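Local structure of intimin (Escherichia coli, 6TPL) at residues D12-K17 against E108-K113; Y126-M131 against V178-S183. The protein is a bacterial outer-membrane adhesin whose passenger probably presents its binding end at a distance, through extended Ig-like juncture domains such as the two modelled here. One frame throughout, in Å; residues are numbered along the deposited sequence.

Contact 1 (D12-K17 against E108-K113); sequences DKTSAK and EIKADK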
ATOM      1  N   ASP A  12      -9.963  -4.445   1.058  1.00 15.79           N
ATOM      2  CA  ASP A  12     -11.204  -3.681   1.079  1.00 16.98           C
ATOM      3  C   ASP A  12     -11.054  -2.329   1.766  1.00 16.59           C
ATOM      4  O   ASP A  12     -11.971  -1.501   1.683  1.00 17.60           O
ATOM      5  CB  ASP A  12     -12.308  -4.488   1.768  1.00 18.26           C
ATOM      6  CG  ASP A  12     -12.021  -4.759   3.235  1.00 17.16           C
ATOM      7  OD1 ASP A  12     -10.857  -4.640   3.677  1.00 19.73           O
ATOM      8  OD2 ASP A  12     -12.981  -5.106   3.961  1.00 20.03           O
ATOM      9  N   LYS A  13      -9.925  -2.089   2.427  1.00 17.28           N
ATOM     10  CA  LYS A  13      -9.661  -0.844   3.128  1.00 18.29           C
ATOM     11  C   LYS A  13      -8.180  -0.523   2.992  1.00 18.78           C
ATOM     12  O   LYS A  13      -7.353  -1.428   2.864  1.00 22.29           O
ATOM     13  CB  LYS A  13     -10.011  -0.940   4.615  1.00 24.09           C
ATOM     14  CG  LYS A  13     -11.392  -1.472   4.959  1.00 25.29           C
ATOM     15  CD  LYS A  13     -11.360  -1.990   6.402  1.00 22.76           C
ATOM     16  CE  LYS A  13     -12.741  -2.206   6.998  1.00 22.18           C
ATOM     17  NZ  LYS A  13     -12.662  -2.700   8.407  1.00 25.42           N
ATOM     18  N   THR A  14      -7.842   0.768   3.045  1.00 14.90           N
ATOM     19  CA  THR A  14      -6.437   1.149   3.110  1.00 14.70           C
ATOM     20  C   THR A  14      -5.913   1.219   4.540  1.00 16.41           C
ATOM     21  O   THR A  14      -4.695   1.188   4.742  1.00 15.46           O
ATOM     22  CB  THR A  14      -6.204   2.503   2.435  1.00 14.33           C
ATOM     23  OG1 THR A  14      -7.066   3.493   3.009  1.00 14.87           O
ATOM     24  CG2 THR A  14      -6.473   2.399   0.944  1.00 15.93           C
ATOM     25  N   SER A  15      -6.795   1.299   5.535  1.00 16.23           N
ATOM     26  CA  SER A  15      -6.354   1.421   6.917  1.00 17.07           C
ATOM     27  C   SER A  15      -7.426   0.892   7.859  1.00 17.90           C
ATOM     28  O   SER A  15      -8.585   0.711   7.481  1.00 17.87           O
ATOM     29  CB  SER A  15      -6.023   2.877   7.268  1.00 17.31           C
ATOM     30  OG  SER A  15      -7.207   3.646   7.400  1.00 17.64           O
ATOM     31  N   ALA A  16      -7.013   0.652   9.099  1.00 18.71           N
ATOM     32  CA  ALA A  16      -7.913   0.172  10.136  1.00 19.67           C
ATOM     33  C   ALA A  16      -7.374   0.606  11.490  1.00 20.58           C
ATOM     34  O   ALA A  16      -6.227   1.041  11.614  1.00 20.47           O
ATOM     35  CB  ALA A  16      -8.073  -1.350  10.098  1.00 19.81           C
ATOM     36  N   LYS A  17      -8.219   0.474  12.509  1.00 21.57           N
ATOM     37  CA  LYS A  17      -7.807   0.797  13.867  1.00 22.59           C
ATOM     38  C   LYS A  17      -6.811  -0.237  14.372  1.00 22.89           C
ATOM     39  O   LYS A  17      -6.933  -1.433  14.089  1.00 22.80           O
ATOM     40  CB  LYS A  17      -9.020   0.850  14.795  1.00 23.65           C
ATOM     41  CG  LYS A  17      -9.911   2.067  14.600  1.00 76.55           C
ATOM     42  CD  LYS A  17     -11.112   2.032  15.537  1.00 73.59           C
ATOM     43  CE  LYS A  17     -12.300   1.324  14.898  1.00 99.71           C
ATOM     44  NZ  LYS A  17     -12.851   2.092  13.742  1.00109.77           N
ATOM     45  N   GLU A 108      -3.213   6.691   4.383  1.00 11.74           N
ATOM     46  CA  GLU A 108      -2.893   6.142   3.076  1.00 15.81           C
ATOM     47  C   GLU A 108      -1.875   7.024   2.366  1.00 11.57           C
ATOM     48  O   GLU A 108      -1.731   8.214   2.659  1.00 10.52           O
ATOM     49  CB  GLU A 108      -4.155   5.983   2.223  1.00 16.76           C
ATOM     50  CG  GLU A 108      -5.139   7.155   2.294  1.00 19.23           C
ATOM     51  CD  GLU A 108      -6.290   7.011   1.302  1.00 17.28           C
ATOM     52  OE1 GLU A 108      -6.227   7.652   0.235  1.00 12.52           O
ATOM     53  OE2 GLU A 108      -7.223   6.241   1.595  1.00 18.79           O
ATOM     54  N   ILE A 109      -1.170   6.403   1.424  1.00 10.33           N
ATOM     55  CA  ILE A 109      -0.220   7.073   0.547  1.00 10.07           C
ATOM     56  C   ILE A 109      -0.309   6.339  -0.787  1.00 10.00           C
ATOM     57  O   ILE A 109      -0.159   5.113  -0.841  1.00 10.08           O
ATOM     58  CB  ILE A 109       1.203   7.070   1.138  1.00 10.03           C
ATOM     59  CG1 ILE A 109       2.164   7.756   0.179  1.00  9.82           C
ATOM     60  CG2 ILE A 109       1.641   5.661   1.443  1.00 10.16           C
ATOM     61  CD1 ILE A 109       3.437   8.240   0.827  1.00 11.54           C
ATOM     62  N   LYS A 110      -0.618   7.066  -1.858  1.00 11.24           N
ATOM     63  CA  LYS A 110      -0.831   6.482  -3.176  1.00  9.97           C
ATOM     64  C   LYS A 110      -0.010   7.239  -4.210  1.00  9.86           C
ATOM     65  O   LYS A 110       0.144   8.460  -4.114  1.00 10.15           O
ATOM     66  CB  LYS A 110      -2.316   6.519  -3.564  1.00 11.17           C
ATOM     67  CG  LYS A 110      -3.238   5.721  -2.649  1.00 15.73           C
ATOM     68  CD  LYS A 110      -4.689   5.893  -3.080  1.00 20.30           C
ATOM     69  CE  LYS A 110      -5.655   5.145  -2.179  1.00 24.43           C
ATOM     70  NZ  LYS A 110      -7.064   5.306  -2.645  1.00 27.72           N
ATOM     71  N   ALA A 111       0.526   6.503  -5.185  1.00  9.68           N
ATOM     72  CA  ALA A 111       1.197   7.070  -6.347  1.00  9.67           C
ATOM     73  C   ALA A 111       0.309   6.850  -7.564  1.00 10.75           C
ATOM     74  O   ALA A 111      -0.274   5.773  -7.724  1.00 12.05           O
ATOM     75  CB  ALA A 111       2.573   6.426  -6.548  1.00  9.68           C
ATOM     76  N   ASP A 112       0.167   7.879  -8.404  1.00  9.91           N
ATOM     77  CA  ASP A 112      -0.727   7.740  -9.548  1.00 10.15           C
ATOM     78  C   ASP A 112      -0.159   6.798 -10.607  1.00 10.33           C
ATOM     79  O   ASP A 112      -0.933   6.207 -11.366  1.00 10.56           O
ATOM     80  CB  ASP A 112      -1.062   9.125 -10.124  1.00 10.25           C
ATOM     81  CG  ASP A 112       0.126   9.824 -10.760  1.00 10.27           C
ATOM     82  OD1 ASP A 112      -0.103  10.604 -11.718  1.00 10.86           O
ATOM     83  OD2 ASP A 112       1.273   9.609 -10.325  1.00 10.12           O
ATOM     84  N   LYS A 113       1.159   6.609 -10.642  1.00 10.28           N
ATOM     85  CA  LYS A 113       1.785   5.612 -11.501  1.00 10.50           C
ATOM     86  C   LYS A 113       3.116   5.204 -10.881  1.00 10.39           C
ATOM     87  O   LYS A 113       3.669   5.917 -10.041  1.00 10.17           O
ATOM     88  CB  LYS A 113       1.990   6.134 -12.927  1.00 10.79           C
ATOM     89  CG  LYS A 113       2.853   7.375 -13.026  1.00 10.75           C
ATOM     90  CD  LYS A 113       2.912   7.865 -14.465  1.00 11.14           C
ATOM     91  CE  LYS A 113       3.750   9.122 -14.608  1.00 11.17           C
ATOM     92  NZ  LYS A 113       3.678   9.668 -15.992  1.00 11.62           N
TER
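Thr-14 and Glu-108 meet at the juncture of the two Ig-like domains, and their side chains make most of a small contact. The hydroxyl OG1 of Thr-14 lies 3.1 Å from OE2 of Glu-108. A hydrogen bond donated to the carboxylate is possible here but not certain, because the same proton has a second acceptor within reach. OG1 also rests on the aliphatic part of the acid, 3.9 Å from Glu-108 CB, while the two side chains pass each other at a slant. With CG of Glu-108 between its backbone N and carbonyl carbon (chi1 42°) and the chain extended beyond it, the carboxylate is carried out toward the threonine. The methyl CG2 of Thr-14 comes within 4.2 Å of Lys-110 CE, a light touch at the far end of the lysine.

Two positive charges stand near the acid. Lys-110, two residues on and on the same face of the strand, stretches out its chain to put NZ 3.8 Å from OE1 of Glu-108, a long salt bridge. A magnesium ion lies about 4 Å from the Glu-108 side chain, more consistent with contact through water than with direct ligation. Both cations would probably favour the ionised carboxylate.

Backbone hydrogen bonds hold both residues: Thr-14 to Ile-97 of strand 91-99, and Glu-108 to Lys-129, as strand 105-111 runs antiparallel to strand 124-132. The loop leading into strand 15-17 of the first domain thus meets strand 105-111 of the second.

Contact 2 (Y126-M131 against V178-S183); sequences YTVKVM and VSARVS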
ATOM      1  N   TYR A 126       2.007  11.913  -5.630  1.00 10.59           N
ATOM      2  CA  TYR A 126       1.764  11.179  -4.395  1.00  8.85           C
ATOM      3  C   TYR A 126       0.693  11.904  -3.600  1.00  9.21           C
ATOM      4  O   TYR A 126       0.768  13.125  -3.433  1.00 12.84           O
ATOM      5  CB  TYR A 126       3.031  11.067  -3.549  1.00  8.39           C
ATOM      6  CG  TYR A 126       4.127  10.250  -4.175  1.00 11.91           C
ATOM      7  CD1 TYR A 126       4.971  10.800  -5.127  1.00  8.59           C
ATOM      8  CD2 TYR A 126       4.322   8.932  -3.806  1.00 10.98           C
ATOM      9  CE1 TYR A 126       5.976  10.059  -5.703  1.00  8.72           C
ATOM     10  CE2 TYR A 126       5.323   8.176  -4.374  1.00  9.38           C
ATOM     11  CZ  TYR A 126       6.150   8.744  -5.325  1.00 10.80           C
ATOM     12  OH  TYR A 126       7.152   8.004  -5.899  1.00 11.04           O
ATOM     13  N   THR A 127      -0.278  11.153  -3.087  1.00 10.28           N
ATOM     14  CA  THR A 127      -1.385  11.713  -2.325  1.00  9.86           C
ATOM     15  C   THR A 127      -1.480  10.981  -0.994  1.00 11.67           C
ATOM     16  O   THR A 127      -1.653   9.759  -0.962  1.00 11.20           O
ATOM     17  CB  THR A 127      -2.698  11.605  -3.103  1.00 11.03           C
ATOM     18  OG1 THR A 127      -2.571  12.283  -4.365  1.00 11.00           O
ATOM     19  CG2 THR A 127      -3.849  12.219  -2.318  1.00 13.15           C
ATOM     20  N   VAL A 128      -1.354  11.732   0.095  1.00 11.28           N
ATOM     21  CA  VAL A 128      -1.459  11.210   1.452  1.00 10.10           C
ATOM     22  C   VAL A 128      -2.764  11.710   2.052  1.00 13.17           C
ATOM     23  O   VAL A 128      -3.213  12.824   1.761  1.00 15.27           O
ATOM     24  CB  VAL A 128      -0.260  11.645   2.317  1.00  9.69           C
ATOM     25  CG1 VAL A 128      -0.580  11.466   3.786  1.00 16.07           C
ATOM     26  CG2 VAL A 128       0.981  10.867   1.923  1.00 10.39           C
ATOM     27  N   LYS A 129      -3.377  10.876   2.887  1.00 10.80           N
ATOM     28  CA  LYS A 129      -4.560  11.254   3.645  1.00 11.56           C
ATOM     29  C   LYS A 129      -4.256  11.139   5.132  1.00 11.71           C
ATOM     30  O   LYS A 129      -3.572  10.207   5.565  1.00 11.48           O
ATOM     31  CB  LYS A 129      -5.763  10.381   3.289  1.00 12.20           C
ATOM     32  CG  LYS A 129      -7.097  10.990   3.687  1.00 13.17           C
ATOM     33  CD  LYS A 129      -8.244  10.039   3.400  1.00 14.03           C
ATOM     34  CE  LYS A 129      -9.595  10.711   3.591  1.00 16.00           C
ATOM     35  NZ  LYS A 129     -10.711   9.785   3.242  1.00 20.29           N
ATOM     36  N   VAL A 130      -4.764  12.093   5.905  1.00 12.27           N
ATOM     37  CA  VAL A 130      -4.596  12.125   7.353  1.00 12.67           C
ATOM     38  C   VAL A 130      -5.976  12.103   7.989  1.00 13.61           C
ATOM     39  O   VAL A 130      -6.860  12.865   7.583  1.00 14.07           O
ATOM     40  CB  VAL A 130      -3.814  13.372   7.803  1.00 12.72           C
ATOM     41  CG1 VAL A 130      -3.685  13.384   9.311  1.00 13.38           C
ATOM     42  CG2 VAL A 130      -2.454  13.408   7.140  1.00 13.46           C
ATOM     43  N   MET A 131      -6.152  11.258   9.003  1.00 14.06           N
ATOM     44  CA  MET A 131      -7.442  11.129   9.660  1.00 15.10           C
ATOM     45  C   MET A 131      -7.265  11.022  11.170  1.00 15.75           C
ATOM     46  O   MET A 131      -6.202  10.660  11.678  1.00 15.49           O
ATOM     47  CB  MET A 131      -8.216   9.910   9.137  1.00 15.88           C
ATOM     48  CG  MET A 131      -8.266   9.826   7.625  1.00 14.89           C
ATOM     49  SD  MET A 131      -9.363   8.514   7.032  1.00 15.72           S
ATOM     50  CE  MET A 131     -10.976   9.211   7.376  1.00 17.09           C
ATOM     51  N   VAL A 178       9.536   7.264  -1.886  1.00 10.41           N
ATOM     52  CA  VAL A 178       9.031   8.434  -1.183  1.00 10.43           C
ATOM     53  C   VAL A 178       8.490   7.992   0.169  1.00 17.23           C
ATOM     54  O   VAL A 178       7.832   6.955   0.284  1.00 10.21           O
ATOM     55  CB  VAL A 178       7.947   9.146  -2.013  1.00 15.71           C
ATOM     56  CG1 VAL A 178       7.183  10.135  -1.152  1.00 12.52           C
ATOM     57  CG2 VAL A 178       8.569   9.866  -3.206  1.00 10.47           C
ATOM     58  N   SER A 179       8.789   8.768   1.200  1.00 11.60           N
ATOM     59  CA  SER A 179       8.289   8.539   2.547  1.00 12.54           C
ATOM     60  C   SER A 179       7.519   9.766   3.012  1.00 14.79           C
ATOM     61  O   SER A 179       7.713  10.874   2.503  1.00 13.45           O
ATOM     62  CB  SER A 179       9.431   8.236   3.532  1.00 17.20           C
ATOM     63  OG  SER A 179      10.080   7.019   3.203  1.00 20.90           O
ATOM     64  N   ALA A 180       6.637   9.559   3.989  1.00 11.93           N
ATOM     65  CA  ALA A 180       5.820  10.634   4.528  1.00 12.85           C
ATOM     66  C   ALA A 180       5.650  10.452   6.027  1.00 12.48           C
ATOM     67  O   ALA A 180       5.740   9.335   6.548  1.00 12.26           O
ATOM     68  CB  ALA A 180       4.443  10.688   3.854  1.00 13.52           C
ATOM     69  N   ARG A 181       5.394  11.563   6.716  1.00 12.23           N
ATOM     70  CA  ARG A 181       5.229  11.527   8.159  1.00 11.74           C
ATOM     71  C   ARG A 181       4.426  12.735   8.607  1.00 12.05           C
ATOM     72  O   ARG A 181       4.402  13.774   7.941  1.00 12.18           O
ATOM     73  CB  ARG A 181       6.579  11.518   8.881  1.00 15.37           C
ATOM     74  CG  ARG A 181       7.358  12.811   8.683  1.00 17.91           C
ATOM     75  CD  ARG A 181       8.732  12.753   9.345  1.00 19.39           C
ATOM     76  NE  ARG A 181       9.413  14.046   9.323  1.00 21.43           N
ATOM     77  CZ  ARG A 181      10.346  14.387   8.438  1.00 19.31           C
ATOM     78  NH1 ARG A 181      10.711  13.529   7.498  1.00 20.56           N
ATOM     79  NH2 ARG A 181      10.913  15.588   8.493  1.00 17.40           N
ATOM     80  N   VAL A 182       3.778  12.586   9.759  1.00 12.26           N
ATOM     81  CA  VAL A 182       3.189  13.698  10.487  1.00 13.65           C
ATOM     82  C   VAL A 182       3.802  13.709  11.880  1.00 13.18           C
ATOM     83  O   VAL A 182       4.392  12.726  12.335  1.00 13.93           O
ATOM     84  CB  VAL A 182       1.650  13.609  10.566  1.00 13.84           C
ATOM     85  CG1 VAL A 182       1.033  13.756   9.176  1.00 12.98           C
ATOM     86  CG2 VAL A 182       1.231  12.309  11.229  1.00 12.89           C
ATOM     87  N   SER A 183       3.654  14.842  12.559  1.00 13.74           N
ATOM     88  CA  SER A 183       4.211  14.969  13.895  1.00 14.38           C
ATOM     89  C   SER A 183       3.497  14.033  14.864  1.00 14.52           C
ATOM     90  O   SER A 183       2.302  13.756  14.733  1.00 16.56           O
ATOM     91  CB  SER A 183       4.095  16.413  14.390  1.00 18.56           C
ATOM     92  OG  SER A 183       4.742  17.310  13.502  1.00 26.08           O
TER
HETATM   93  O   HOH W   1       8.121   6.024  -4.268  1.00  8.99           O
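The ring of Tyr-126 carries Val-178 on one face: methyl CG2 sits 3.4 Å above the plane, displaced toward the rim, and makes a CH-pi contact 27° off the ring normal. Its nearest ring atom is CZ, and Val-178 CB lies 3.7 Å from CE2, so the valine leans over the hydroxyl-bearing end. At that edge Tyr-126 OH donates to a water at 2.7 Å, which also accepts from the backbone N of Val-178 at 3.0 Å. With CG of Tyr-126 anti to the carbonyl carbon (chi1 -65°), the ring extends toward the facing strand.

Two further pairs follow at every second residue. Val-128 CG2 meets Ala-180 CB at 4.0 Å, and Val-130 CG2 meets Val-182 CG1 tip to tip at 4.1 Å. The segments 126-130 and 178-182 run in nearly the same direction, 18° apart, in facing sheets of the Ig-like beta-sandwich, with Phe-144 and Val-142 adding to the core beside Val-128 and Val-130. Replacing Tyr-126 by an alanine removes the ring and hydroxyl, and is likely to open a gap over Val-178 CG2 and leave the water without one of its two partners here. All three pairs rest on dispersion and CH-pi contacts, and the water joining Tyr-126 OH to Val-178 N is the polar link at one end.

How the contacts relate
Contact 1 joins the two Ig-like domains, whereas contact 2 lies inside the core of the second; their centres are about 11 Å apart. One segment of each lies in the same sheet, since strands 105-111 and 124-132 are neighbours in it. Probable backbone hydrogen bonds tie them together: Lys-110 O to Thr-127 N at 2.9 Å and Glu-108 O to Lys-129 N at 3.1 Å. Side chains alternate along 105-111, so Glu-108 and Lys-110 reach Thr-14, while Ile-109, on the other side of the strand, packs on Val-128, its CG1 3.8 Å from Val-128 CG2. The magnesium near Glu-108 belongs to contact 1; the Tyr-126 side chain of contact 2 is about 12 Å from a bound magnesium.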